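Local coordinates for beta-lactamase (Klebsiella pneumoniae, PDB 6KBY), which probably hydrolyses the amide bond of beta-lactam antibiotics as a class C serine enzyme, here holding adenosine monophosphate in its pocket, at residues L72-A77 against D276-Q281; A77-S82 against L238-A243; Q242-Q247 against Q258-T263; A262-Y267 against I332-A337. One frame throughout, in Å; residues are numbered along the deposited sequence.

In the fold
From the N terminus, the contacts begin on helix 72-86, whose opening turns enter contact 1; the second partner there, 276-281, comes almost two hundred residues later. Inside that long loop lies contact 2, which joins the next turn of the same helix to helix 234-244. Contact 3 is nested there too: it closes a short loop between the end of helix 234-244 and helix 255-262, sharing Q242 and A243 with contact 2. Contact 4 starts at A262, where contact 3 ends, and runs to strand 328-335, so it crosses contact 1. Together they tie the central helix, two further helices and the antiparallel sheet around W279, Y240 and N244.

Contact 1 of 4, residues L72-A77 against D276-Q281; sequences LSKTFA and DLMWEQ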
loop_
_atom_site.group_PDB
_atom_site.type_symbol
_atom_site.label_atom_id
_atom_site.label_comp_id
_atom_site.label_asym_id
_atom_site.label_seq_id
_atom_site.Cartn_x
_atom_site.Cartn_y
_atom_site.Cartn_z
ATOM N N LEU A 72 -0.795 2.384 1.648
ATOM C CA LEU A 72 -0.673 0.932 1.630
ATOM C C LEU A 72 -2.028 0.320 1.351
ATOM O O LEU A 72 -2.108 -0.766 0.770
ATOM C CB LEU A 72 -0.102 0.390 2.937
ATOM C CG LEU A 72 1.313 0.836 3.290
ATOM C CD1 LEU A 72 1.862 0.011 4.439
ATOM C CD2 LEU A 72 2.197 0.735 2.072
ATOM N N SER A 73 -3.100 1.046 1.703
ATOM C CA SER A 73 -4.456 0.579 1.459
ATOM C C SER A 73 -4.717 0.317 -0.017
ATOM O O SER A 73 -5.540 -0.538 -0.349
ATOM C CB SER A 73 -5.452 1.616 1.973
ATOM O OG SER A 73 -5.224 1.931 3.338
ATOM N N LYS A 74 -4.044 1.048 -0.911
ATOM C CA LYS A 74 -4.278 0.846 -2.337
ATOM C C LYS A 74 -3.925 -0.571 -2.761
ATOM O O LYS A 74 -4.533 -1.112 -3.696
ATOM C CB LYS A 74 -3.467 1.848 -3.159
ATOM C CG LYS A 74 -3.812 3.305 -2.886
ATOM C CD LYS A 74 -3.209 4.226 -3.939
ATOM C CE LYS A 74 -3.823 5.617 -3.892
ATOM N NZ LYS A 74 -3.677 6.231 -2.544
ATOM N N THR A 75 -2.934 -1.187 -2.104
ATOM C CA THR A 75 -2.565 -2.547 -2.480
ATOM C C THR A 75 -3.651 -3.544 -2.101
ATOM O O THR A 75 -3.748 -4.605 -2.723
ATOM C CB THR A 75 -1.216 -2.970 -1.877
ATOM O OG1 THR A 75 -1.322 -3.119 -0.451
ATOM C CG2 THR A 75 -0.109 -1.986 -2.217
ATOM N N PHE A 76 -4.458 -3.233 -1.082
ATOM C CA PHE A 76 -5.588 -4.094 -0.744
ATOM C C PHE A 76 -6.698 -3.979 -1.779
ATOM O O PHE A 76 -7.331 -4.979 -2.126
ATOM C CB PHE A 76 -6.089 -3.785 0.670
ATOM C CG PHE A 76 -5.083 -4.124 1.733
ATOM C CD1 PHE A 76 -4.095 -3.216 2.081
ATOM C CD2 PHE A 76 -5.067 -5.374 2.329
ATOM C CE1 PHE A 76 -3.137 -3.536 3.030
ATOM C CE2 PHE A 76 -4.109 -5.699 3.282
ATOM C CZ PHE A 76 -3.146 -4.777 3.630
ATOM N N ALA A 77 -6.945 -2.769 -2.287
ATOM C CA ALA A 77 -7.889 -2.613 -3.388
ATOM C C ALA A 77 -7.434 -3.415 -4.602
ATOM O O ALA A 77 -8.247 -4.074 -5.263
ATOM C CB ALA A 77 -8.051 -1.132 -3.740
ATOM N N ASP A 276 2.913 -2.162 -11.265
ATOM C CA ASP A 276 2.107 -3.372 -11.187
ATOM C C ASP A 276 0.663 -2.968 -10.869
ATOM O O ASP A 276 0.270 -1.822 -11.101
ATOM C CB ASP A 276 2.666 -4.330 -10.128
ATOM C CG ASP A 276 4.154 -4.653 -10.293
ATOM O OD1 ASP A 276 4.779 -4.437 -11.355
ATOM O OD2 ASP A 276 4.698 -5.156 -9.271
ATOM N N LEU A 277 -0.144 -3.881 -10.330
ATOM C CA LEU A 277 -1.496 -3.521 -9.902
ATOM C C LEU A 277 -1.330 -2.914 -8.512
ATOM O O LEU A 277 -1.232 -3.616 -7.496
ATOM C CB LEU A 277 -2.429 -4.727 -9.906
ATOM C CG LEU A 277 -3.897 -4.360 -10.148
ATOM C CD1 LEU A 277 -4.119 -3.863 -11.574
ATOM C CD2 LEU A 277 -4.823 -5.528 -9.838
ATOM N N MET A 278 -1.244 -1.578 -8.490
ATOM C CA MET A 278 -0.948 -0.752 -7.316
ATOM C C MET A 278 0.466 -0.910 -6.752
ATOM O O MET A 278 1.120 0.103 -6.485
ATOM C CB MET A 278 -2.031 -0.852 -6.237
ATOM C CG MET A 278 -3.353 -0.249 -6.696
ATOM S SD MET A 278 -3.217 1.531 -6.926
ATOM C CE MET A 278 -4.455 1.811 -8.194
ATOM N N TRP A 279 0.961 -2.136 -6.558
ATOM C CA TRP A 279 2.365 -2.301 -6.192
ATOM C C TRP A 279 3.257 -1.678 -7.259
ATOM O O TRP A 279 2.889 -1.596 -8.435
ATOM C CB TRP A 279 2.732 -3.779 -6.044
ATOM C CG TRP A 279 2.111 -4.459 -4.882
ATOM C CD1 TRP A 279 1.107 -5.377 -4.918
ATOM C CD2 TRP A 279 2.466 -4.301 -3.504
ATOM N NE1 TRP A 279 0.809 -5.798 -3.647
ATOM C CE2 TRP A 279 1.631 -5.153 -2.761
ATOM C CE3 TRP A 279 3.409 -3.518 -2.825
ATOM C CZ2 TRP A 279 1.712 -5.248 -1.372
ATOM C CZ3 TRP A 279 3.489 -3.615 -1.443
ATOM C CH2 TRP A 279 2.640 -4.466 -0.733
ATOM N N GLU A 280 4.443 -1.245 -6.836
ATOM C CA GLU A 280 5.457 -0.683 -7.711
ATOM C C GLU A 280 6.739 -1.466 -7.491
ATOM O O GLU A 280 7.033 -1.869 -6.361
ATOM C CB GLU A 280 5.685 0.792 -7.364
ATOM C CG GLU A 280 4.409 1.619 -7.459
ATOM C CD GLU A 280 4.483 2.939 -6.709
ATOM O OE1 GLU A 280 5.579 3.300 -6.219
ATOM O OE2 GLU A 280 3.434 3.614 -6.599
ATOM N N GLN A 281 7.515 -1.682 -8.550
ATOM C CA GLN A 281 8.717 -2.485 -8.392
ATOM C C GLN A 281 9.853 -1.935 -9.236
ATOM O O GLN A 281 9.650 -1.178 -10.192
ATOM C CB GLN A 281 8.476 -3.961 -8.723
ATOM C CG GLN A 281 8.290 -4.220 -10.196
ATOM C CD GLN A 281 7.862 -5.649 -10.488
ATOM O OE1 GLN A 281 7.101 -6.246 -9.731
ATOM N NE2 GLN A 281 8.347 -6.198 -11.599
#
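The backbones come closest at T75 and M278, whose CA atoms lie 5.4 Å apart, where the first turns of helix 72-86 meet the turn that leads into strand 280-283. M278, with a positive phi of 67°, directs its CB at the helix, and its CG rests 3.3 Å from K74 O. A bend at chi2 (-66°) then carries the sulfur alongside the aliphatic part of the lysine, with M278 SD 3.8 Å from K74 CB. The methyl of T75 sits over the six-membered ring of W279: CG2 is 3.6 Å from the centroid and only 9° off the ring normal, a CH-pi contact by its geometry. T75 OG1 is meanwhile turned back on the helix, donating to L72 O (2.8 Å) in the carbonyl plane, and that oxygen also accepts from T75 N. The bond from OG1, together with that between OG1 and Y240 OH, holds the side-chain rotation and so places the methyl. Beyond M278 the lysine leads away, and its NZ bonds N158 OD1 and S71 OG. S71 binds AMP covalently, and the pattern it forms with K74 at a helix start is consistent with the SxxK motif of serine beta-lactamases.

Contact 2 of 4, residues A77-S82 against L238-A243; sequences AATLAS and LRYVQA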
loop_
_atom_site.group_PDB
_atom_site.type_symbol
_atom_site.label_atom_id
_atom_site.label_comp_id
_atom_site.label_asym_id
_atom_site.label_seq_id
_atom_site.Cartn_x
_atom_site.Cartn_y
_atom_site.Cartn_z
ATOM N N ALA A 77 -6.945 -2.769 -2.287
ATOM C CA ALA A 77 -7.889 -2.613 -3.388
ATOM C C ALA A 77 -7.434 -3.415 -4.602
ATOM O O ALA A 77 -8.247 -4.074 -5.263
ATOM C CB ALA A 77 -8.051 -1.132 -3.740
ATOM N N ALA A 78 -6.132 -3.389 -4.898
ATOM C CA ALA A 78 -5.604 -4.177 -6.007
ATOM C C ALA A 78 -5.724 -5.669 -5.736
ATOM O O ALA A 78 -6.070 -6.438 -6.643
ATOM C CB ALA A 78 -4.150 -3.804 -6.287
ATOM N N THR A 79 -5.402 -6.108 -4.515
ATOM C CA THR A 79 -5.546 -7.525 -4.204
ATOM C C THR A 79 -6.993 -7.971 -4.375
ATOM O O THR A 79 -7.255 -9.058 -4.896
ATOM C CB THR A 79 -5.022 -7.819 -2.796
ATOM O OG1 THR A 79 -3.639 -7.452 -2.710
ATOM C CG2 THR A 79 -5.140 -9.306 -2.473
ATOM N N LEU A 80 -7.946 -7.122 -3.982
ATOM C CA LEU A 80 -9.354 -7.458 -4.177
ATOM C C LEU A 80 -9.707 -7.547 -5.655
ATOM O O LEU A 80 -10.405 -8.477 -6.076
ATOM C CB LEU A 80 -10.248 -6.444 -3.463
ATOM C CG LEU A 80 -11.726 -6.849 -3.454
ATOM C CD1 LEU A 80 -11.964 -8.043 -2.534
ATOM C CD2 LEU A 80 -12.613 -5.672 -3.069
ATOM N N ALA A 81 -9.243 -6.589 -6.461
ATOM C CA ALA A 81 -9.501 -6.655 -7.898
ATOM C C ALA A 81 -8.880 -7.899 -8.513
ATOM O O ALA A 81 -9.486 -8.551 -9.374
ATOM C CB ALA A 81 -8.971 -5.397 -8.583
ATOM N N SER A 82 -7.667 -8.246 -8.079
ATOM C CA SER A 82 -7.011 -9.445 -8.575
ATOM C C SER A 82 -7.777 -10.695 -8.158
ATOM O O SER A 82 -7.914 -11.643 -8.945
ATOM C CB SER A 82 -5.577 -9.468 -8.055
ATOM O OG SER A 82 -4.866 -10.551 -8.603
ATOM N N LEU A 238 3.311 -7.740 8.220
ATOM C CA LEU A 238 4.368 -8.694 7.908
ATOM C C LEU A 238 3.780 -9.996 7.381
ATOM O O LEU A 238 4.344 -10.616 6.472
ATOM C CB LEU A 238 5.267 -8.937 9.118
ATOM C CG LEU A 238 6.599 -9.627 8.795
ATOM C CD1 LEU A 238 7.482 -8.737 7.923
ATOM C CD2 LEU A 238 7.323 -10.029 10.069
ATOM N N ARG A 239 2.640 -10.422 7.928
ATOM C CA ARG A 239 1.955 -11.587 7.375
ATOM C C ARG A 239 1.556 -11.344 5.922
ATOM O O ARG A 239 1.717 -12.219 5.065
ATOM C CB ARG A 239 0.734 -11.925 8.228
ATOM C CG ARG A 239 0.013 -13.170 7.764
ATOM C CD ARG A 239 -1.108 -13.612 8.696
ATOM N NE ARG A 239 -1.857 -14.692 8.067
ATOM C CZ ARG A 239 -1.529 -15.977 8.153
ATOM N NH1 ARG A 239 -0.472 -16.354 8.865
ATOM N NH2 ARG A 239 -2.258 -16.890 7.524
ATOM N N TYR A 240 1.057 -10.144 5.627
ATOM C CA TYR A 240 0.700 -9.770 4.258
ATOM C C TYR A 240 1.913 -9.846 3.343
ATOM O O TYR A 240 1.818 -10.324 2.204
ATOM C CB TYR A 240 0.156 -8.349 4.294
ATOM C CG TYR A 240 -0.396 -7.718 3.035
ATOM C CD1 TYR A 240 -1.426 -8.308 2.308
ATOM C CD2 TYR A 240 0.044 -6.462 2.646
ATOM C CE1 TYR A 240 -1.976 -7.674 1.204
ATOM C CE2 TYR A 240 -0.493 -5.823 1.555
ATOM C CZ TYR A 240 -1.503 -6.433 0.836
ATOM O OH TYR A 240 -2.077 -5.797 -0.244
ATOM N N VAL A 241 3.064 -9.376 3.826
ATOM C CA VAL A 241 4.295 -9.460 3.042
ATOM C C VAL A 241 4.682 -10.917 2.801
ATOM O O VAL A 241 5.014 -11.311 1.677
ATOM C CB VAL A 241 5.411 -8.659 3.738
ATOM C CG1 VAL A 241 6.773 -8.970 3.128
ATOM C CG2 VAL A 241 5.109 -7.166 3.664
ATOM N N GLN A 242 4.636 -11.743 3.852
ATOM C CA GLN A 242 4.945 -13.160 3.682
ATOM C C GLN A 242 3.989 -13.829 2.707
ATOM O O GLN A 242 4.403 -14.668 1.896
ATOM C CB GLN A 242 4.917 -13.877 5.032
ATOM C CG GLN A 242 6.052 -13.504 5.955
ATOM C CD GLN A 242 6.369 -14.631 6.909
ATOM O OE1 GLN A 242 5.650 -14.847 7.885
ATOM N NE2 GLN A 242 7.426 -15.378 6.616
ATOM N N ALA A 243 2.700 -13.502 2.795
ATOM C CA ALA A 243 1.728 -14.074 1.867
ATOM C C ALA A 243 2.046 -13.670 0.432
ATOM O O ALA A 243 1.915 -14.475 -0.504
ATOM C CB ALA A 243 0.323 -13.610 2.253
HETATM O O HOH W 1 -0.797 -7.857 -2.373
#
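Y240 and T79 meet where two helices of the serine beta-lactamase fold stand well apart: helix 72-86, which begins beside S71, the residue bound covalently to AMP, and helix 234-244. The separation is wide, with the nearest CA atoms, those of T79 and Y240, 10.8 Å apart, and only 56 Å² is buried between the segments. A single long side chain therefore makes the connection. From CB, which points at the other helix, Y240 sets CG anti to its own backbone N (chi1 -175°), and this extended torsion sends the ring toward helix 72-86. On the way the ring stacks with F76, one turn before T79 on the facing helix, Y240 CE2 lying against F76 CZ. L260 of helix 255-262 also touches the tyrosine. At the tip, OH lies 2.8 Å from T75 OG1, its strongest polar partner and a hydrogen bond. The hydroxyl of T79 approaches at the ring edge, near the ring plane, and its own main partner is T75 O, one helical turn back. T75 and T79, a turn apart, thus each put a hydroxyl near Y240 OH, and the polar ends buried there have bonding partners. T79 and Y240 run past each other in opposite directions. A water joins their ends: it donates to T79 OG1 at 2.9 Å and makes a weak bond of 3.2 Å with Y240 OH.

Contact 3 of 4, residues Q242-Q247 against Q258-T263; sequences QANMGQ and QALTAT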
loop_
_atom_site.group_PDB
_atom_site.type_symbol
_atom_site.label_atom_id
_atom_site.label_comp_id
_atom_site.label_asym_id
_atom_site.label_seq_id
_atom_site.Cartn_x
_atom_site.Cartn_y
_atom_site.Cartn_z
ATOM N N GLN A 242 4.636 -11.743 3.852
ATOM C CA GLN A 242 4.945 -13.160 3.682
ATOM C C GLN A 242 3.989 -13.829 2.707
ATOM O O GLN A 242 4.403 -14.668 1.896
ATOM C CB GLN A 242 4.917 -13.877 5.032
ATOM C CG GLN A 242 6.052 -13.504 5.955
ATOM C CD GLN A 242 6.369 -14.631 6.909
ATOM O OE1 GLN A 242 5.650 -14.847 7.885
ATOM N NE2 GLN A 242 7.426 -15.378 6.616
ATOM N N ALA A 243 2.700 -13.502 2.795
ATOM C CA ALA A 243 1.728 -14.074 1.867
ATOM C C ALA A 243 2.046 -13.670 0.432
ATOM O O ALA A 243 1.915 -14.475 -0.504
ATOM C CB ALA A 243 0.323 -13.610 2.253
ATOM N N ASN A 244 2.464 -12.415 0.241
ATOM C CA ASN A 244 2.900 -11.932 -1.061
ATOM C C ASN A 244 4.162 -12.626 -1.558
ATOM O O ASN A 244 4.449 -12.558 -2.757
ATOM C CB ASN A 244 3.082 -10.410 -1.038
ATOM C CG ASN A 244 1.799 -9.674 -1.370
ATOM O OD1 ASN A 244 1.417 -9.585 -2.539
ATOM N ND2 ASN A 244 1.111 -9.162 -0.347
ATOM N N MET A 245 4.904 -13.305 -0.684
ATOM C CA MET A 245 6.052 -14.108 -1.086
ATOM C C MET A 245 5.764 -15.601 -1.035
ATOM O O MET A 245 6.695 -16.410 -1.120
ATOM C CB MET A 245 7.280 -13.742 -0.252
ATOM C CG MET A 245 7.698 -12.294 -0.453
ATOM S SD MET A 245 9.313 -11.874 0.234
ATOM C CE MET A 245 8.982 -11.910 1.988
ATOM N N GLY A 246 4.497 -15.985 -0.915
ATOM C CA GLY A 246 4.122 -17.384 -0.969
ATOM C C GLY A 246 4.620 -18.212 0.189
ATOM O O GLY A 246 4.742 -19.434 0.062
ATOM N N GLN A 247 4.914 -17.588 1.323
ATOM C CA GLN A 247 5.553 -18.296 2.422
ATOM C C GLN A 247 4.575 -18.973 3.365
ATOM O O GLN A 247 5.007 -19.761 4.216
ATOM C CB GLN A 247 6.422 -17.335 3.229
ATOM C CG GLN A 247 7.633 -16.825 2.485
ATOM C CD GLN A 247 8.469 -15.913 3.362
ATOM O OE1 GLN A 247 8.090 -14.778 3.631
ATOM N NE2 GLN A 247 9.600 -16.415 3.833
ATOM N N GLN A 258 -3.081 -16.986 -5.674
ATOM C CA GLN A 258 -3.014 -16.547 -7.061
ATOM C C GLN A 258 -3.297 -15.058 -7.164
ATOM O O GLN A 258 -2.626 -14.340 -7.916
ATOM C CB GLN A 258 -4.031 -17.318 -7.900
ATOM C CG GLN A 258 -3.800 -18.808 -7.984
ATOM C CD GLN A 258 -4.968 -19.522 -8.640
ATOM O OE1 GLN A 258 -5.666 -18.951 -9.480
ATOM N NE2 GLN A 258 -5.192 -20.772 -8.250
ATOM N N ALA A 259 -4.291 -14.580 -6.417
ATOM C CA ALA A 259 -4.659 -13.169 -6.463
ATOM C C ALA A 259 -3.518 -12.293 -5.968
ATOM O O ALA A 259 -3.181 -11.281 -6.597
ATOM C CB ALA A 259 -5.908 -12.947 -5.613
ATOM N N LEU A 260 -2.920 -12.659 -4.828
ATOM C CA LEU A 260 -1.797 -11.897 -4.286
ATOM C C LEU A 260 -0.663 -11.814 -5.295
ATOM O O LEU A 260 -0.160 -10.728 -5.610
ATOM C CB LEU A 260 -1.294 -12.564 -3.009
ATOM C CG LEU A 260 -2.197 -12.439 -1.783
ATOM C CD1 LEU A 260 -1.853 -13.547 -0.792
ATOM C CD2 LEU A 260 -2.041 -11.059 -1.147
ATOM N N THR A 261 -0.248 -12.965 -5.809
ATOM C CA THR A 261 0.888 -12.997 -6.718
ATOM C C THR A 261 0.604 -12.188 -7.972
ATOM O O THR A 261 1.470 -11.451 -8.450
ATOM C CB THR A 261 1.202 -14.454 -7.048
ATOM O OG1 THR A 261 1.610 -15.110 -5.842
ATOM C CG2 THR A 261 2.297 -14.571 -8.111
ATOM N N ALA A 262 -0.618 -12.286 -8.501
ATOM C CA ALA A 262 -0.938 -11.606 -9.750
ATOM C C ALA A 262 -0.916 -10.091 -9.620
ATOM O O ALA A 262 -0.782 -9.405 -10.641
ATOM C CB ALA A 262 -2.287 -12.074 -10.306
ATOM N N THR A 263 -1.043 -9.541 -8.406
ATOM C CA THR A 263 -0.920 -8.088 -8.279
ATOM C C THR A 263 0.476 -7.604 -8.632
ATOM O O THR A 263 0.655 -6.401 -8.862
ATOM C CB THR A 263 -1.268 -7.554 -6.882
ATOM O OG1 THR A 263 -0.329 -8.043 -5.918
ATOM C CG2 THR A 263 -2.692 -7.893 -6.466
HETATM O O HOH W 2 4.197 -14.474 -4.864
#
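L260 O is gripped twice from within its own segment, by T263 OG1 at 2.7 Å and by T263 N at 3.2 Å, and N244 OD1 comes up to the same oxygen at 3.6 Å without a hydrogen bond. A chi1 of 65° turns T263 OG1 back toward L260 O, which it meets in the carbonyl plane. The amide of N244 crosses the leucine at about a right angle, its ND2 3.8 Å from L260 CD2. That amide is held at both ends, OD1 by H264 NE2 and ND2 by Y240 O. The other branch of the leucine packs on A243, with L260 CD1 3.7 Å from A243 CB. A water bridges the backbone of N244 to the hydroxyl of T261: it donates to N244 O at 2.9 Å and is hydrogen-bonded to T261 OG1 at 2.8 Å. Helix 234-244 ends in a Schellman motif, with G246 at C-prime in positive phi and the bonds Q247 N to Q242 O and G246 N to A243 O. The contact thus packs two consecutive helices, 234-244 and 255-262, together. L260 and T263 face helix 72-86 through T79 and S82 respectively, while N244 and M245 lie against F334 of strand 328-335.

Contact 4 of 4, residues A262-Y267 against I332-A337; sequences ATHTGY and IAFVPA
H264 and F334 meet ring to ring, the centroids 5.7 Å apart and the planes inclined at 58°. Relative to the phenylalanine ring, the imidazole lies at the edge: H264 CE1 is in the plane, 4.0 Å from F334 CE2, and H264 NE2 is as far from F334 CZ. CG2 of I332 lies in the plane at the far side of the ring, by CD1. F334 has its CG between the backbone N and the carbonyl carbon (chi1 60°), the torsion with which its ring reaches the histidine. W279 makes edge-to-face contacts with both rings, so the pair belongs to an aromatic cluster packed on the antiparallel sheet of the beta-lactamase fold, joining the turn that precedes strand 266-270 to the end of strand 328-335. The imidazole is also fixed through its polar end, since NE2 is hydrogen-bonded to N244 OD1. H264 itself stands inside a type I turn from A262 to T265. Two donors close that turn on A262 O, T265 N at 3.1 Å and T265 OG1 at 2.8 Å, both from the same face of the carbonyl plane, with the hydroxyl tilted 24° out of it.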
loop_
_atom_site.group_PDB
_atom_site.type_symbol
_atom_site.label_atom_id
_atom_site.label_comp_id
_atom_site.label_asym_id
_atom_site.label_seq_id
_atom_site.Cartn_x
_atom_site.Cartn_y
_atom_site.Cartn_z
ATOM N N ALA A 262 -0.618 -12.286 -8.501
ATOM C CA ALA A 262 -0.938 -11.606 -9.750
ATOM C C ALA A 262 -0.916 -10.091 -9.620
ATOM O O ALA A 262 -0.782 -9.405 -10.641
ATOM C CB ALA A 262 -2.287 -12.074 -10.306
ATOM N N THR A 263 -1.043 -9.541 -8.406
ATOM C CA THR A 263 -0.920 -8.088 -8.279
ATOM C C THR A 263 0.476 -7.604 -8.632
ATOM O O THR A 263 0.655 -6.401 -8.862
ATOM C CB THR A 263 -1.268 -7.554 -6.882
ATOM O OG1 THR A 263 -0.329 -8.043 -5.918
ATOM C CG2 THR A 263 -2.692 -7.893 -6.466
ATOM N N HIS A 264 1.467 -8.502 -8.638
ATOM C CA HIS A 264 2.838 -8.141 -8.968
ATOM C C HIS A 264 3.107 -8.142 -10.468
ATOM O O HIS A 264 4.256 -7.921 -10.865
ATOM C CB HIS A 264 3.845 -9.113 -8.338
ATOM C CG HIS A 264 3.617 -9.431 -6.888
ATOM N ND1 HIS A 264 4.351 -10.402 -6.245
ATOM C CD2 HIS A 264 2.759 -8.934 -5.963
ATOM C CE1 HIS A 264 3.952 -10.498 -4.990
ATOM N NE2 HIS A 264 2.991 -9.617 -4.790
ATOM N N THR A 265 2.099 -8.405 -11.300
ATOM C CA THR A 265 2.280 -8.376 -12.744
ATOM C C THR A 265 2.638 -6.959 -13.166
ATOM O O THR A 265 2.020 -5.995 -12.709
ATOM C CB THR A 265 0.973 -8.802 -13.418
ATOM O OG1 THR A 265 0.600 -10.096 -12.932
ATOM C CG2 THR A 265 1.134 -8.867 -14.920
ATOM N N GLY A 266 3.655 -6.830 -14.019
ATOM C CA GLY A 266 4.112 -5.527 -14.476
ATOM C C GLY A 266 3.400 -5.081 -15.736
ATOM O O GLY A 266 3.441 -5.766 -16.763
ATOM N N TYR A 267 2.739 -3.925 -15.672
ATOM C CA TYR A 267 1.870 -3.468 -16.749
ATOM C C TYR A 267 2.367 -2.229 -17.473
ATOM O O TYR A 267 2.067 -2.067 -18.662
ATOM C CB TYR A 267 0.462 -3.191 -16.210
ATOM C CG TYR A 267 -0.261 -4.422 -15.728
ATOM C CD1 TYR A 267 -0.659 -5.402 -16.622
ATOM C CD2 TYR A 267 -0.550 -4.605 -14.379
ATOM C CE1 TYR A 267 -1.330 -6.525 -16.194
ATOM C CE2 TYR A 267 -1.227 -5.729 -13.938
ATOM C CZ TYR A 267 -1.612 -6.687 -14.851
ATOM O OH TYR A 267 -2.296 -7.817 -14.454
ATOM N N ILE A 332 6.392 -0.306 2.966
ATOM C CA ILE A 332 6.640 -1.735 2.823
ATOM C C ILE A 332 7.582 -1.943 1.654
ATOM O O ILE A 332 7.390 -1.347 0.587
ATOM C CB ILE A 332 5.340 -2.513 2.530
ATOM C CG1 ILE A 332 4.489 -2.593 3.786
ATOM C CG2 ILE A 332 5.652 -3.914 1.942
ATOM C CD1 ILE A 332 3.198 -3.350 3.621
ATOM N N ALA A 333 8.561 -2.830 1.833
ATOM C CA ALA A 333 9.370 -3.303 0.718
ATOM C C ALA A 333 9.677 -4.779 0.913
ATOM O O ALA A 333 9.871 -5.237 2.044
ATOM C CB ALA A 333 10.686 -2.525 0.598
ATOM N N PHE A 334 9.737 -5.524 -0.190
ATOM C CA PHE A 334 10.122 -6.923 -0.107
ATOM C C PHE A 334 10.770 -7.368 -1.409
ATOM O O PHE A 334 10.482 -6.828 -2.482
ATOM C CB PHE A 334 8.962 -7.835 0.330
ATOM C CG PHE A 334 7.754 -7.820 -0.586
ATOM C CD1 PHE A 334 6.792 -6.824 -0.493
ATOM C CD2 PHE A 334 7.561 -8.833 -1.512
ATOM C CE1 PHE A 334 5.675 -6.836 -1.316
ATOM C CE2 PHE A 334 6.449 -8.850 -2.337
ATOM C CZ PHE A 334 5.508 -7.849 -2.239
ATOM N N VAL A 335 11.650 -8.351 -1.290
ATOM C CA VAL A 335 12.374 -8.924 -2.416
ATOM C C VAL A 335 12.090 -10.417 -2.431
ATOM O O VAL A 335 12.675 -11.176 -1.656
ATOM C CB VAL A 335 13.886 -8.653 -2.304
ATOM C CG1 VAL A 335 14.623 -9.278 -3.475
ATOM C CG2 VAL A 335 14.174 -7.158 -2.216
ATOM N N PRO A 336 11.180 -10.878 -3.294
ATOM C CA PRO A 336 10.776 -12.296 -3.212
ATOM C C PRO A 336 11.926 -13.278 -3.384
ATOM O O PRO A 336 11.962 -14.309 -2.700
ATOM C CB PRO A 336 9.700 -12.420 -4.300
ATOM C CG PRO A 336 9.137 -11.016 -4.416
ATOM C CD PRO A 336 10.331 -10.109 -4.224
ATOM N N ALA A 337 12.903 -12.960 -4.237
ATOM C CA ALA A 337 14.023 -13.874 -4.458
ATOM C C ALA A 337 14.812 -14.124 -3.185
ATOM O O ALA A 337 15.439 -15.183 -3.041
ATOM C CB ALA A 337 14.964 -13.294 -5.508
#